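Long-range contact in putative lipoprotein (Parabacteroides distasonis ATCC 8503, PDB 3JX8), which is of uncertain function but is probably a cell-surface lipoprotein with an adhesin-like role, and may bind lipid: residues F34-S39 against S93-L98. Residues are numbered along the deposited sequence; the frame is centred on the assembly and turned at random.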
loop_
_atom_site.group_PDB
_atom_site.type_symbol
_atom_site.label_atom_id
_atom_site.label_comp_id
_atom_site.label_asym_id
_atom_site.label_seq_id
_atom_site.Cartn_x
_atom_site.Cartn_y
_atom_site.Cartn_z
ATOM N N PHE A 34 3.210 -22.543 12.478
ATOM C CA PHE A 34 2.207 -22.375 13.500
ATOM C C PHE A 34 0.957 -23.039 12.977
ATOM O O PHE A 34 0.435 -22.641 11.962
ATOM C CB PHE A 34 2.007 -20.871 13.721
ATOM C CG PHE A 34 1.191 -20.479 14.945
ATOM C CD1 PHE A 34 0.080 -21.204 15.368
ATOM C CD2 PHE A 34 1.495 -19.296 15.602
ATOM C CE1 PHE A 34 -0.671 -20.775 16.455
ATOM C CE2 PHE A 34 0.766 -18.885 16.713
ATOM C CZ PHE A 34 -0.306 -19.611 17.139
ATOM N N GLU A 35 0.486 -24.067 13.666
ATOM C CA GLU A 35 -0.801 -24.699 13.372
ATOM C C GLU A 35 -1.854 -24.287 14.383
ATOM O O GLU A 35 -1.674 -24.497 15.588
ATOM C CB GLU A 35 -0.685 -26.206 13.471
ATOM C CG GLU A 35 0.148 -26.829 12.428
ATOM C CD GLU A 35 0.267 -28.332 12.634
ATOM O OE1 GLU A 35 -0.408 -28.898 13.555
ATOM O OE2 GLU A 35 1.030 -28.947 11.860
ATOM N N TYR A 36 -2.960 -23.740 13.890
ATOM C CA TYR A 36 -4.033 -23.258 14.749
ATOM C C TYR A 36 -5.331 -23.916 14.325
ATOM O O TYR A 36 -5.519 -24.246 13.152
ATOM C CB TYR A 36 -4.164 -21.718 14.694
ATOM C CG TYR A 36 -5.402 -21.218 15.417
ATOM C CD1 TYR A 36 -5.389 -20.993 16.781
ATOM C CD2 TYR A 36 -6.597 -21.030 14.738
ATOM C CE1 TYR A 36 -6.531 -20.591 17.446
ATOM C CE2 TYR A 36 -7.738 -20.638 15.390
ATOM C CZ TYR A 36 -7.698 -20.411 16.749
ATOM O OH TYR A 36 -8.852 -20.034 17.419
ATOM N N GLU A 37 -6.220 -24.114 15.289
ATOM C CA GLU A 37 -7.604 -24.504 15.022
ATOM C C GLU A 37 -8.535 -23.850 16.023
ATOM O O GLU A 37 -8.161 -23.584 17.161
ATOM C CB GLU A 37 -7.815 -26.027 15.111
ATOM C CG GLU A 37 -6.915 -26.894 14.204
ATOM C CD GLU A 37 -7.115 -26.701 12.682
ATOM O OE1 GLU A 37 -8.161 -26.173 12.236
ATOM O OE2 GLU A 37 -6.211 -27.111 11.911
ATOM N N GLN A 38 -9.754 -23.584 15.590
ATOM C CA GLN A 38 -10.801 -23.222 16.519
ATOM C C GLN A 38 -11.294 -24.535 17.108
ATOM O O GLN A 38 -11.381 -25.530 16.389
ATOM C CB GLN A 38 -11.932 -22.473 15.816
ATOM C CG GLN A 38 -11.513 -21.083 15.325
ATOM C CD GLN A 38 -12.658 -20.269 14.763
ATOM O OE1 GLN A 38 -12.560 -19.038 14.650
ATOM N NE2 GLN A 38 -13.757 -20.948 14.402
ATOM N N SER A 39 -11.594 -24.541 18.402
ATOM C CA SER A 39 -12.035 -25.761 19.104
ATOM C C SER A 39 -12.756 -25.422 20.401
ATOM O O SER A 39 -12.437 -24.451 21.068
ATOM C CB SER A 39 -10.825 -26.668 19.394
ATOM O OG SER A 39 -11.081 -27.678 20.358
ATOM N N SER A 93 -1.620 -24.580 18.542
ATOM C CA SER A 93 -2.501 -23.949 19.522
ATOM C C SER A 93 -3.936 -24.004 19.075
ATOM O O SER A 93 -4.206 -24.172 17.891
ATOM C CB SER A 93 -2.068 -22.498 19.796
ATOM O OG SER A 93 -2.713 -21.957 20.934
ATOM N N ASN A 94 -4.847 -23.893 20.034
ATOM C CA ASN A 94 -6.249 -23.734 19.743
ATOM C C ASN A 94 -6.974 -22.848 20.752
ATOM O O ASN A 94 -6.508 -22.633 21.883
ATOM C CB ASN A 94 -6.918 -25.092 19.602
ATOM C CG ASN A 94 -6.807 -25.944 20.855
ATOM O OD1 ASN A 94 -7.574 -25.774 21.809
ATOM N ND2 ASN A 94 -5.884 -26.876 20.840
ATOM N N SER A 95 -8.089 -22.289 20.310
ATOM C CA SER A 95 -8.955 -21.467 21.167
ATOM C C SER A 95 -10.350 -21.618 20.615
ATOM O O SER A 95 -10.541 -22.283 19.581
ATOM C CB SER A 95 -8.547 -19.994 21.168
ATOM O OG SER A 95 -8.801 -19.392 19.917
ATOM N N LYS A 96 -11.325 -21.014 21.291
ATOM C CA LYS A 96 -12.711 -21.184 20.877
ATOM C C LYS A 96 -12.964 -20.477 19.550
ATOM O O LYS A 96 -13.649 -21.015 18.689
ATOM C CB LYS A 96 -13.670 -20.712 21.970
ATOM C CG LYS A 96 -13.406 -21.385 23.361
ATOM C CD LYS A 96 -14.356 -22.526 23.699
ATOM C CE LYS A 96 -13.800 -23.554 24.756
ATOM N NZ LYS A 96 -12.958 -22.958 25.860
ATOM N N GLU A 97 -12.368 -19.303 19.356
ATOM C CA GLU A 97 -12.603 -18.505 18.151
ATOM C C GLU A 97 -11.389 -17.635 17.856
ATOM O O GLU A 97 -10.729 -17.177 18.788
ATOM C CB GLU A 97 -13.803 -17.604 18.400
ATOM C CG GLU A 97 -14.160 -16.656 17.268
ATOM C CD GLU A 97 -15.359 -15.768 17.619
ATOM O OE1 GLU A 97 -15.721 -15.725 18.823
ATOM O OE2 GLU A 97 -15.923 -15.116 16.704
ATOM N N LEU A 98 -11.118 -17.387 16.577
ATOM C CA LEU A 98 -10.060 -16.460 16.180
ATOM C C LEU A 98 -10.665 -15.341 15.355
ATOM O O LEU A 98 -11.000 -15.528 14.186
ATOM C CB LEU A 98 -8.985 -17.176 15.377
ATOM C CG LEU A 98 -7.808 -16.328 14.873
ATOM C CD1 LEU A 98 -7.009 -15.698 16.056
ATOM C CD2 LEU A 98 -6.954 -17.203 13.997
HETATM O O HOH W 1 -13.334 -16.763 13.420
#
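With CG trans to the backbone N (chi1 171°), the Tyr36 ring lies along its strand and carries OH to Ser95, whose OG lies between its own backbone N and carbonyl carbon; the two oxygens hydrogen-bond at 2.6 Å, Ser95 OG sitting in the plane of the ring at its edge. The setting is a parallel beta pair near one end of a beta-solenoid, as expected for a head GIN domain of the pectate-lyase-like clan: strands 34-38 and 93-95 run at 22° to each other, and strand 108-111 borders 34-38 as well. The register is fixed by Ser93 N to Glu35 O (3.0 Å), Glu37 N to Ser93 O (3.3 Å), a weak bond from Ser95 N to Glu37 O, and Ser39 N to Ser95 O (2.8 Å). Beyond Ser95 the chain turns, bringing Leu98 over one face of the Tyr36 ring, its CD2 4.2 Å from the centroid in a CH-pi contact; Ile26 of strand 25-29 touches both side chains. The extended Gln38 side chain reaches the backbone of the turn at Glu97 and Leu98, its NE2 bonded to Lys116 O. Gln38 OE1 accepts a hydrogen bond from Leu98 N at 2.9 Å, nearly straight with an N-H...O angle of 169°, and a water donates to both Gln38 OE1 and Leu98 O.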